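Local coordinates for DPS Protein (Brevibacillus brevis, PDB 1N1Q) that probably oxidises ferrous iron with hydrogen peroxide, stores it as a ferric mineral inside a hollow dodecamer, and condenses DNA to protect it from oxidative damage, at residues A[17-22]-A[105-110]; A[110-115]-A[136-141]; A[116-121]-A[125-130]. All blocks are in the same frame, centred on the assembly; numbering follows the deposited sequence.

Interaction 1 of 3, residues A[17-22]-A[105-110]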
ATOM      1  N   VAL A  17     -20.033   6.955  20.866  1.00 12.50           N
ATOM      2  CA  VAL A  17     -19.502   6.449  19.608  1.00 12.15           C
ATOM      3  C   VAL A  17     -20.326   7.135  18.526  1.00 12.37           C
ATOM      4  O   VAL A  17     -19.782   7.647  17.553  1.00 12.07           O
ATOM      5  CB  VAL A  17     -19.681   4.911  19.472  1.00 12.18           C
ATOM      6  CG1 VAL A  17     -19.433   4.486  18.025  1.00 12.59           C
ATOM      7  CG2 VAL A  17     -18.706   4.180  20.394  1.00 12.80           C
ATOM      8  N   ALA A  18     -21.643   7.166  18.726  1.00 12.27           N
ATOM      9  CA  ALA A  18     -22.544   7.788  17.764  1.00 12.92           C
ATOM     10  C   ALA A  18     -22.253   9.284  17.644  1.00 12.84           C
ATOM     11  O   ALA A  18     -22.216   9.829  16.538  1.00 12.78           O
ATOM     12  CB  ALA A  18     -23.996   7.565  18.184  1.00 13.00           C
ATOM     13  N   ASN A  19     -22.045   9.941  18.786  1.00 12.64           N
ATOM     14  CA  ASN A  19     -21.763  11.374  18.792  1.00 12.24           C
ATOM     15  C   ASN A  19     -20.499  11.705  18.016  1.00 11.75           C
ATOM     16  O   ASN A  19     -20.487  12.635  17.210  1.00 11.60           O
ATOM     17  CB  ASN A  19     -21.623  11.903  20.222  1.00 12.20           C
ATOM     18  CG  ASN A  19     -22.959  12.172  20.877  1.00 12.71           C
ATOM     19  OD1 ASN A  19     -23.949  12.417  20.195  1.00 13.04           O
ATOM     20  ND2 ASN A  19     -22.991  12.151  22.205  1.00 11.70           N
ATOM     21  N   TRP A  20     -19.434  10.948  18.260  1.00 11.49           N
ATOM     22  CA  TRP A  20     -18.174  11.196  17.580  1.00 11.41           C
ATOM     23  C   TRP A  20     -18.177  10.810  16.111  1.00 11.37           C
ATOM     24  O   TRP A  20     -17.408  11.367  15.321  1.00 11.64           O
ATOM     25  CB  TRP A  20     -17.023  10.522  18.333  1.00 11.60           C
ATOM     26  CG  TRP A  20     -16.659  11.301  19.557  1.00 11.24           C
ATOM     27  CD1 TRP A  20     -16.949  10.986  20.856  1.00 10.66           C
ATOM     28  CD2 TRP A  20     -16.031  12.587  19.586  1.00 11.16           C
ATOM     29  NE1 TRP A  20     -16.545  12.003  21.693  1.00 12.27           N
ATOM     30  CE2 TRP A  20     -15.981  12.999  20.939  1.00 11.76           C
ATOM     31  CE3 TRP A  20     -15.511  13.435  18.598  1.00 12.74           C
ATOM     32  CZ2 TRP A  20     -15.431  14.222  21.329  1.00 12.57           C
ATOM     33  CZ3 TRP A  20     -14.964  14.654  18.984  1.00 12.91           C
ATOM     34  CH2 TRP A  20     -14.930  15.036  20.339  1.00 12.84           C
ATOM     35  N   VAL A  21     -19.029   9.863  15.738  1.00 11.03           N
ATOM     36  CA  VAL A  21     -19.130   9.479  14.332  1.00 11.08           C
ATOM     37  C   VAL A  21     -19.782  10.664  13.620  1.00 11.16           C
ATOM     38  O   VAL A  21     -19.397  11.028  12.516  1.00 11.66           O
ATOM     39  CB  VAL A  21     -19.996   8.210  14.143  1.00 10.01           C
ATOM     40  CG1 VAL A  21     -20.148   7.880  12.652  1.00 10.89           C
ATOM     41  CG2 VAL A  21     -19.359   7.053  14.857  1.00  7.12           C
ATOM     42  N   VAL A  22     -20.766  11.271  14.273  1.00 11.91           N
ATOM     43  CA  VAL A  22     -21.432  12.444  13.709  1.00 12.15           C
ATOM     44  C   VAL A  22     -20.434  13.609  13.644  1.00 12.48           C
ATOM     45  O   VAL A  22     -20.306  14.277  12.612  1.00 11.32           O
ATOM     46  CB  VAL A  22     -22.653  12.876  14.574  1.00 12.22           C
ATOM     47  CG1 VAL A  22     -23.099  14.288  14.189  1.00 12.73           C
ATOM     48  CG2 VAL A  22     -23.801  11.893  14.383  1.00 13.69           C
ATOM     49  N   VAL A 105     -19.630  21.381  24.988  1.00 14.16           N
ATOM     50  CA  VAL A 105     -20.226  21.645  26.291  1.00 15.66           C
ATOM     51  C   VAL A 105     -21.283  20.579  26.587  1.00 16.46           C
ATOM     52  O   VAL A 105     -21.372  20.084  27.709  1.00 16.51           O
ATOM     53  CB  VAL A 105     -20.870  23.053  26.346  1.00 15.67           C
ATOM     54  CG1 VAL A 105     -21.619  23.245  27.666  1.00 16.51           C
ATOM     55  CG2 VAL A 105     -19.794  24.112  26.213  1.00 14.01           C
ATOM     56  N   ASP A 106     -22.067  20.223  25.572  1.00 17.19           N
ATOM     57  CA  ASP A 106     -23.097  19.209  25.731  1.00 17.99           C
ATOM     58  C   ASP A 106     -22.433  17.866  26.069  1.00 17.27           C
ATOM     59  O   ASP A 106     -22.853  17.168  26.995  1.00 17.31           O
ATOM     60  CB  ASP A 106     -23.913  19.103  24.441  1.00 18.80           C
ATOM     61  CG  ASP A 106     -25.191  18.301  24.620  1.00 23.65           C
ATOM     62  OD1 ASP A 106     -25.758  18.342  25.727  1.00 31.74           O
ATOM     63  OD2 ASP A 106     -25.628  17.663  23.642  1.00 29.53           O
ATOM     64  N   LEU A 107     -21.382  17.519  25.332  1.00 16.08           N
ATOM     65  CA  LEU A 107     -20.662  16.274  25.570  1.00 15.96           C
ATOM     66  C   LEU A 107     -20.054  16.205  26.966  1.00 15.63           C
ATOM     67  O   LEU A 107     -20.042  15.147  27.592  1.00 14.68           O
ATOM     68  CB  LEU A 107     -19.558  16.077  24.528  1.00 15.77           C
ATOM     69  CG  LEU A 107     -20.005  15.921  23.072  1.00 15.99           C
ATOM     70  CD1 LEU A 107     -18.808  15.518  22.225  1.00 16.69           C
ATOM     71  CD2 LEU A 107     -21.109  14.870  22.970  1.00 15.92           C
ATOM     72  N   VAL A 108     -19.536  17.325  27.459  1.00 16.06           N
ATOM     73  CA  VAL A 108     -18.949  17.340  28.801  1.00 16.38           C
ATOM     74  C   VAL A 108     -20.016  16.925  29.811  1.00 16.39           C
ATOM     75  O   VAL A 108     -19.754  16.134  30.717  1.00 15.86           O
ATOM     76  CB  VAL A 108     -18.408  18.743  29.173  1.00 16.61           C
ATOM     77  CG1 VAL A 108     -18.194  18.848  30.688  1.00 18.15           C
ATOM     78  CG2 VAL A 108     -17.082  18.985  28.461  1.00 17.27           C
ATOM     79  N   GLY A 109     -21.221  17.456  29.636  1.00 16.44           N
ATOM     80  CA  GLY A 109     -22.313  17.115  30.529  1.00 16.69           C
ATOM     81  C   GLY A 109     -22.669  15.642  30.427  1.00 16.55           C
ATOM     82  O   GLY A 109     -22.889  14.979  31.443  1.00 16.14           O
ATOM     83  N   GLU A 110     -22.729  15.126  29.203  1.00 16.12           N
ATOM     84  CA  GLU A 110     -23.059  13.722  28.997  1.00 16.00           C
ATOM     85  C   GLU A 110     -21.950  12.823  29.524  1.00 16.20           C
ATOM     86  O   GLU A 110     -22.217  11.746  30.063  1.00 15.44           O
ATOM     87  CB  GLU A 110     -23.300  13.434  27.508  1.00 16.28           C
ATOM     88  CG  GLU A 110     -24.497  14.174  26.920  1.00 16.17           C
ATOM     89  CD  GLU A 110     -24.836  13.731  25.506  1.00 17.02           C
ATOM     90  OE1 GLU A 110     -24.039  12.989  24.892  1.00 16.77           O
ATOM     91  OE2 GLU A 110     -25.900  14.137  24.997  1.00 17.43           O
TER
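N19 and W20 meet L107 and E110 where two antiparallel helices of the ferritin-like four-helix bundle, 4-33 and 93-120, face each other. The axes of the short segments lie 12.2 Å apart at 166°, so the side chains have to span the gap. The polar part joins the amide of N19 to the carboxylate of E110. The two side chains come from opposite directions, and N19 ND2 stands 3.0 Å from E110 OE1, but the N-H points off line (126°) and the bond is weak. The firmer hold comes from nearby: N19 OD1 accepts the backbone N-H groups of S83 and I84, and E110 OE2 is bonded to the hydroxyl of S83. Q16 hydrogen-bonds to both N19 ND2 and E110 OE1; with S83 and I84 on OD1 and Q16 on ND2, the amide's rotation is fixed. The loop after helix 75-81 is thereby tied to both helices.

The apolar part rests on L107, whose two methyls divide the work. With CG set anti to the carbonyl carbon (chi1 -63°), the branched end reaches across to helix 4-33. L107 CD2 passes over a face of the amide, 3.4 Å from N19 ND2. L107 CD1 approaches the indole of W20 obliquely, 3.7 Å from its CZ2 and displaced toward the periphery of the ring system.

Interaction 2 of 3, residues A[110-115]-A[136-141]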
ATOM      1  N   GLU A 110     -22.729  15.126  29.203  1.00 16.12           N
ATOM      2  CA  GLU A 110     -23.059  13.722  28.997  1.00 16.00           C
ATOM      3  C   GLU A 110     -21.950  12.823  29.524  1.00 16.20           C
ATOM      4  O   GLU A 110     -22.217  11.746  30.063  1.00 15.44           O
ATOM      5  CB  GLU A 110     -23.300  13.434  27.508  1.00 16.28           C
ATOM      6  CG  GLU A 110     -24.497  14.174  26.920  1.00 16.17           C
ATOM      7  CD  GLU A 110     -24.836  13.731  25.506  1.00 17.02           C
ATOM      8  OE1 GLU A 110     -24.039  12.989  24.892  1.00 16.77           O
ATOM      9  OE2 GLU A 110     -25.900  14.137  24.997  1.00 17.43           O
ATOM     10  N   LEU A 111     -20.704  13.262  29.372  1.00 16.49           N
ATOM     11  CA  LEU A 111     -19.576  12.467  29.843  1.00 16.54           C
ATOM     12  C   LEU A 111     -19.604  12.337  31.363  1.00 17.01           C
ATOM     13  O   LEU A 111     -19.275  11.286  31.911  1.00 16.29           O
ATOM     14  CB  LEU A 111     -18.257  13.082  29.363  1.00 16.27           C
ATOM     15  CG  LEU A 111     -17.956  12.830  27.870  1.00 15.83           C
ATOM     16  CD1 LEU A 111     -16.777  13.688  27.422  1.00 14.62           C
ATOM     17  CD2 LEU A 111     -17.670  11.343  27.648  1.00 14.43           C
ATOM     18  N   LYS A 112     -20.014  13.401  32.048  1.00 18.25           N
ATOM     19  CA  LYS A 112     -20.096  13.355  33.508  1.00 19.47           C
ATOM     20  C   LYS A 112     -21.136  12.319  33.935  1.00 19.51           C
ATOM     21  O   LYS A 112     -20.911  11.541  34.858  1.00 18.79           O
ATOM     22  CB  LYS A 112     -20.472  14.729  34.074  1.00 20.35           C
ATOM     23  CG  LYS A 112     -19.373  15.782  33.963  1.00 22.57           C
ATOM     24  CD  LYS A 112     -19.857  17.122  34.481  1.00 27.51           C
ATOM     25  CE  LYS A 112     -18.797  18.200  34.309  1.00 31.27           C
ATOM     26  NZ  LYS A 112     -19.329  19.554  34.633  1.00 34.14           N
ATOM     27  N   VAL A 113     -22.278  12.313  33.257  1.00 19.49           N
ATOM     28  CA  VAL A 113     -23.337  11.358  33.570  1.00 19.63           C
ATOM     29  C   VAL A 113     -22.891   9.920  33.297  1.00 19.12           C
ATOM     30  O   VAL A 113     -23.099   9.032  34.123  1.00 18.49           O
ATOM     31  CB  VAL A 113     -24.615  11.653  32.741  1.00 20.44           C
ATOM     32  CG1 VAL A 113     -25.587  10.473  32.825  1.00 21.52           C
ATOM     33  CG2 VAL A 113     -25.290  12.918  33.257  1.00 20.38           C
ATOM     34  N   ALA A 114     -22.276   9.698  32.139  1.00 18.37           N
ATOM     35  CA  ALA A 114     -21.806   8.369  31.763  1.00 18.02           C
ATOM     36  C   ALA A 114     -20.753   7.840  32.733  1.00 17.76           C
ATOM     37  O   ALA A 114     -20.754   6.657  33.083  1.00 16.17           O
ATOM     38  CB  ALA A 114     -21.247   8.399  30.343  1.00 18.42           C
ATOM     39  N   ARG A 115     -19.845   8.711  33.154  1.00 17.90           N
ATOM     40  CA  ARG A 115     -18.800   8.309  34.088  1.00 19.30           C
ATOM     41  C   ARG A 115     -19.432   7.852  35.397  1.00 19.42           C
ATOM     42  O   ARG A 115     -19.035   6.835  35.966  1.00 18.19           O
ATOM     43  CB  ARG A 115     -17.846   9.470  34.348  1.00 19.32           C
ATOM     44  CG  ARG A 115     -16.937   9.814  33.170  1.00 21.75           C
ATOM     45  CD  ARG A 115     -16.241  11.137  33.436  1.00 22.95           C
ATOM     46  NE  ARG A 115     -15.836  11.211  34.834  1.00 22.83           N
ATOM     47  CZ  ARG A 115     -15.978  12.283  35.607  1.00 22.50           C
ATOM     48  NH1 ARG A 115     -16.506  13.400  35.124  1.00 19.28           N
ATOM     49  NH2 ARG A 115     -15.636  12.219  36.887  1.00 23.87           N
ATOM     50  N   GLY A 136     -10.052  16.813  27.760  1.00 14.48           N
ATOM     51  CA  GLY A 136      -9.614  17.406  26.511  1.00 14.80           C
ATOM     52  C   GLY A 136     -10.620  18.403  25.965  1.00 14.98           C
ATOM     53  O   GLY A 136     -10.237  19.460  25.445  1.00 15.24           O
ATOM     54  N   LEU A 137     -11.905  18.070  26.073  1.00 14.46           N
ATOM     55  CA  LEU A 137     -12.958  18.958  25.585  1.00 14.48           C
ATOM     56  C   LEU A 137     -13.005  20.250  26.390  1.00 14.19           C
ATOM     57  O   LEU A 137     -13.182  21.337  25.829  1.00 13.62           O
ATOM     58  CB  LEU A 137     -14.323  18.267  25.656  1.00 14.27           C
ATOM     59  CG  LEU A 137     -14.505  17.023  24.774  1.00 15.80           C
ATOM     60  CD1 LEU A 137     -15.940  16.542  24.863  1.00 16.82           C
ATOM     61  CD2 LEU A 137     -14.142  17.355  23.335  1.00 15.05           C
ATOM     62  N   GLU A 138     -12.852  20.133  27.705  1.00 14.17           N
ATOM     63  CA  GLU A 138     -12.878  21.310  28.560  1.00 14.22           C
ATOM     64  C   GLU A 138     -11.757  22.275  28.175  1.00 13.96           C
ATOM     65  O   GLU A 138     -11.933  23.484  28.207  1.00 14.20           O
ATOM     66  CB  GLU A 138     -12.776  20.896  30.033  1.00 14.11           C
ATOM     67  CG  GLU A 138     -14.035  20.186  30.541  1.00 15.83           C
ATOM     68  CD  GLU A 138     -13.936  19.740  31.987  1.00 18.89           C
ATOM     69  OE1 GLU A 138     -12.892  19.977  32.622  1.00 22.16           O
ATOM     70  OE2 GLU A 138     -14.910  19.150  32.501  1.00 23.05           O
ATOM     71  N   LYS A 139     -10.610  21.739  27.788  1.00 13.32           N
ATOM     72  CA  LYS A 139      -9.491  22.578  27.390  1.00 13.67           C
ATOM     73  C   LYS A 139      -9.808  23.245  26.054  1.00 13.71           C
ATOM     74  O   LYS A 139      -9.567  24.439  25.880  1.00 13.24           O
ATOM     75  CB  LYS A 139      -8.211  21.747  27.280  1.00 14.18           C
ATOM     76  CG  LYS A 139      -6.992  22.562  26.885  1.00 16.10           C
ATOM     77  CD  LYS A 139      -5.730  21.718  26.931  1.00 18.89           C
ATOM     78  CE  LYS A 139      -4.522  22.522  26.439  1.00 20.36           C
ATOM     79  NZ  LYS A 139      -3.261  21.732  26.523  1.00 21.93           N
ATOM     80  N   HIS A 140     -10.356  22.473  25.116  1.00 13.30           N
ATOM     81  CA  HIS A 140     -10.732  23.021  23.815  1.00 13.41           C
ATOM     82  C   HIS A 140     -11.774  24.110  23.997  1.00 13.23           C
ATOM     83  O   HIS A 140     -11.740  25.132  23.308  1.00 12.80           O
ATOM     84  CB  HIS A 140     -11.316  21.938  22.899  1.00 13.57           C
ATOM     85  CG  HIS A 140     -10.288  21.047  22.276  1.00 13.11           C
ATOM     86  ND1 HIS A 140      -9.179  21.537  21.616  1.00 14.19           N
ATOM     87  CD2 HIS A 140     -10.223  19.698  22.170  1.00 12.99           C
ATOM     88  CE1 HIS A 140      -8.477  20.526  21.130  1.00 14.49           C
ATOM     89  NE2 HIS A 140      -9.091  19.399  21.452  1.00 13.83           N
ATOM     90  N   VAL A 141     -12.708  23.891  24.921  1.00 13.48           N
ATOM     91  CA  VAL A 141     -13.764  24.873  25.169  1.00 13.76           C
ATOM     92  C   VAL A 141     -13.199  26.220  25.604  1.00 13.75           C
ATOM     93  O   VAL A 141     -13.654  27.263  25.144  1.00 13.82           O
ATOM     94  CB  VAL A 141     -14.785  24.351  26.223  1.00 13.74           C
ATOM     95  CG1 VAL A 141     -15.702  25.479  26.685  1.00 13.33           C
ATOM     96  CG2 VAL A 141     -15.629  23.236  25.605  1.00 14.33           C
TER
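L111 reaches toward helix 124-148 and lays its CD1 methyl against that of L137, the two CD1 atoms standing 3.9 Å apart. The side chains cross at about a right angle, so they meet through this pair of methyls and not along their lengths. In both, CG is anti to the carbonyl carbon (chi1 -76° in L111, -64° in L137), which carries each branched end toward the other helix. The backbones stay well apart: the nearest CA atoms, those of L111 and L137, are 10.2 Å from each other, and the distance is bridged by the leucine side chains. Helices 93-120 and 124-148 are consecutive in the ferritin-like bundle, and this contact lies along their hairpin some way from the turn. The interior is filled in around the leucines by I133, which L111 also touches, and by F104 and W20, which L137 touches.

One step along each helix the chemistry changes. K112 and E138 flank the leucines on the solvent side with their chains extended, K112 CE being 4.4 Å from E138 OE2. The charged ends stop short of a salt bridge, with K112 NZ 4.9 Å from E138 OE2. R115, a turn further on, finds its closer acidic partner in E134, to which NH1 makes a salt bridge. E134 also brings its carboxylate close to that of E138, so the basic groups of K112 and R115 probably ease the repulsion between these two acids. With no hydrogen bond across, the segments thus meet through one methyl pair within the bundle, and the opposite charges beside it, not in contact, probably add a weak attraction at the surface.

Interaction 3 of 3, residues A[116-121]-A[125-130]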
ATOM      1  N   ASP A 116     -20.426   8.603  35.865  1.00 20.23           N
ATOM      2  CA  ASP A 116     -21.096   8.255  37.110  1.00 21.34           C
ATOM      3  C   ASP A 116     -21.747   6.884  37.009  1.00 21.42           C
ATOM      4  O   ASP A 116     -21.713   6.092  37.946  1.00 21.34           O
ATOM      5  CB  ASP A 116     -22.149   9.294  37.474  1.00 21.64           C
ATOM      6  CG  ASP A 116     -22.970   8.879  38.684  1.00 24.85           C
ATOM      7  OD1 ASP A 116     -24.109   8.411  38.496  1.00 27.31           O
ATOM      8  OD2 ASP A 116     -22.467   9.003  39.816  1.00 28.04           O
ATOM      9  N   VAL A 117     -22.339   6.601  35.859  1.00 21.63           N
ATOM     10  CA  VAL A 117     -22.975   5.314  35.646  1.00 22.15           C
ATOM     11  C   VAL A 117     -21.928   4.205  35.573  1.00 21.92           C
ATOM     12  O   VAL A 117     -22.142   3.112  36.108  1.00 21.28           O
ATOM     13  CB  VAL A 117     -23.807   5.317  34.350  1.00 22.67           C
ATOM     14  CG1 VAL A 117     -24.235   3.902  34.003  1.00 23.83           C
ATOM     15  CG2 VAL A 117     -25.029   6.194  34.525  1.00 23.75           C
ATOM     16  N   ALA A 118     -20.801   4.491  34.927  1.00 21.59           N
ATOM     17  CA  ALA A 118     -19.728   3.515  34.827  1.00 22.04           C
ATOM     18  C   ALA A 118     -19.178   3.245  36.218  1.00 22.34           C
ATOM     19  O   ALA A 118     -18.954   2.091  36.585  1.00 21.62           O
ATOM     20  CB  ALA A 118     -18.615   4.029  33.899  1.00 21.56           C
ATOM     21  N   ASP A 119     -18.954   4.310  36.983  1.00 23.97           N
ATOM     22  CA  ASP A 119     -18.427   4.169  38.339  1.00 25.89           C
ATOM     23  C   ASP A 119     -19.345   3.306  39.197  1.00 26.05           C
ATOM     24  O   ASP A 119     -18.880   2.485  39.990  1.00 26.19           O
ATOM     25  CB  ASP A 119     -18.256   5.538  39.010  1.00 26.77           C
ATOM     26  CG  ASP A 119     -17.016   6.283  38.522  1.00 30.05           C
ATOM     27  OD1 ASP A 119     -16.014   5.613  38.192  1.00 35.99           O
ATOM     28  OD2 ASP A 119     -17.057   7.531  38.471  1.00 35.56           O
ATOM     29  N   GLU A 120     -20.653   3.488  39.037  1.00 26.38           N
ATOM     30  CA  GLU A 120     -21.626   2.735  39.818  1.00 26.73           C
ATOM     31  C   GLU A 120     -21.655   1.257  39.431  1.00 26.86           C
ATOM     32  O   GLU A 120     -22.100   0.410  40.209  1.00 25.74           O
ATOM     33  CB  GLU A 120     -23.006   3.347  39.647  1.00 27.58           C
ATOM     34  N   ALA A 121     -21.198   0.950  38.222  1.00 25.78           N
ATOM     35  CA  ALA A 121     -21.155  -0.427  37.761  1.00 24.89           C
ATOM     36  C   ALA A 121     -19.759  -0.973  38.033  1.00 23.81           C
ATOM     37  O   ALA A 121     -19.397  -2.042  37.557  1.00 22.59           O
ATOM     38  CB  ALA A 121     -21.464  -0.496  36.274  1.00 25.26           C
ATOM     39  N   ALA A 125     -12.369   1.594  34.511  1.00 17.49           N
ATOM     40  CA  ALA A 125     -11.604   1.722  33.269  1.00 17.07           C
ATOM     41  C   ALA A 125     -12.407   2.532  32.261  1.00 16.38           C
ATOM     42  O   ALA A 125     -11.857   3.382  31.550  1.00 15.42           O
ATOM     43  CB  ALA A 125     -11.287   0.346  32.700  1.00 17.33           C
ATOM     44  N   THR A 126     -13.708   2.269  32.192  1.00 15.51           N
ATOM     45  CA  THR A 126     -14.553   3.006  31.266  1.00 15.25           C
ATOM     46  C   THR A 126     -14.652   4.465  31.712  1.00 15.50           C
ATOM     47  O   THR A 126     -14.531   5.381  30.897  1.00 15.07           O
ATOM     48  CB  THR A 126     -15.962   2.402  31.189  1.00 15.29           C
ATOM     49  OG1 THR A 126     -15.895   1.140  30.511  1.00 13.31           O
ATOM     50  CG2 THR A 126     -16.912   3.342  30.450  1.00 15.04           C
ATOM     51  N   ALA A 127     -14.865   4.671  33.009  1.00 14.84           N
ATOM     52  CA  ALA A 127     -14.970   6.015  33.552  1.00 15.64           C
ATOM     53  C   ALA A 127     -13.709   6.813  33.239  1.00 15.80           C
ATOM     54  O   ALA A 127     -13.790   7.982  32.845  1.00 15.69           O
ATOM     55  CB  ALA A 127     -15.191   5.964  35.067  1.00 15.57           C
ATOM     56  N   ASP A 128     -12.550   6.182  33.412  1.00 16.40           N
ATOM     57  CA  ASP A 128     -11.283   6.850  33.157  1.00 17.45           C
ATOM     58  C   ASP A 128     -11.121   7.289  31.702  1.00 17.62           C
ATOM     59  O   ASP A 128     -10.662   8.401  31.434  1.00 16.41           O
ATOM     60  CB  ASP A 128     -10.121   5.939  33.551  1.00 18.94           C
ATOM     61  CG  ASP A 128      -8.784   6.663  33.524  1.00 21.38           C
ATOM     62  OD1 ASP A 128      -8.591   7.575  34.348  1.00 27.29           O
ATOM     63  OD2 ASP A 128      -7.942   6.328  32.667  1.00 26.74           O
ATOM     64  N   MET A 129     -11.493   6.425  30.761  1.00 17.59           N
ATOM     65  CA  MET A 129     -11.378   6.769  29.346  1.00 18.14           C
ATOM     66  C   MET A 129     -12.288   7.953  29.030  1.00 17.53           C
ATOM     67  O   MET A 129     -11.916   8.870  28.294  1.00 16.71           O
ATOM     68  CB  MET A 129     -11.778   5.583  28.459  1.00 18.77           C
ATOM     69  CG  MET A 129     -13.035   5.834  27.661  1.00 21.36           C
ATOM     70  SD  MET A 129     -13.236   4.666  26.336  1.00 28.87           S
ATOM     71  CE  MET A 129     -11.972   5.159  25.266  1.00 26.11           C
ATOM     72  N   LEU A 130     -13.501   7.915  29.568  1.00 17.11           N
ATOM     73  CA  LEU A 130     -14.457   8.992  29.332  1.00 17.31           C
ATOM     74  C   LEU A 130     -13.922  10.291  29.927  1.00 17.69           C
ATOM     75  O   LEU A 130     -14.105  11.366  29.358  1.00 16.69           O
ATOM     76  CB  LEU A 130     -15.808   8.655  29.967  1.00 17.32           C
ATOM     77  CG  LEU A 130     -16.521   7.423  29.394  1.00 17.80           C
ATOM     78  CD1 LEU A 130     -17.789   7.149  30.188  1.00 18.32           C
ATOM     79  CD2 LEU A 130     -16.841   7.652  27.924  1.00 18.50           C
TER
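The side-chain torsions of T126 and D119 decide what each offers to the alanine opposite. In T126 (chi1 -71°) the hydroxyl lies beside the backbone N, while CG2 is anti to that nitrogen and lies 3.9 Å from the CB of A118. In D119 (chi1 -77°) CG is anti to the carbonyl carbon, which brings the carboxylate over to the partner helix, with OD1 3.3 Å from the CB of A127.

Between these two flanking contacts the alanines themselves meet. A118 CB is 4.1 Å from A127 CB and also lies against the backbone nitrogen of A127. With nothing larger than a methyl in the way, the CA atoms of A118 and A127 approach to 5.5 Å, and the segment axes, antiparallel at 160°, come within 8.2 Å. This is the closed end of a helical hairpin: helix 93-120 ends, a short turn follows, and helix 124-148 sets off in the reverse direction. The hydroxyl of T126 is hydrogen-bonded to D123 OD2 and R63 NE, while its methyl faces A118; these bonds tie the start of the second helix to the turn and to helix 39-66. Helix 4-33 packs on the contact through V9 and L13, which touch T126.

No hydrogen bond joins the two segments. The contact is made of small methyls and one carboxylate oxygen, that of D119, resting on a methyl. D119 OD1 also lies near E124 OE2, a pairing of like charges that may raise the proton affinity of one of these acids.

How the interactions relate
All three contacts use helix 93-120, and their chemistry follows their place along it. Interaction 1 is a buried contact near the chain centre and crosses to helix 4-33 with a mixed polar and apolar interface. Interactions 2 and 3 both join helix 93-120 to helix 124-148: the former reaches from the interior to the surface with leucines and loosely placed charges, while the latter, also buried but at the bundle's end, nested within the loop that interaction 2 closes, draws the backbones together through alanines. Interactions 1 and 2 share E110 and run into one apolar layer, L107 CB lying 3.7 Å from L137 CD1. L130 of interaction 3 packs on L111, A114 and R115 of interaction 2.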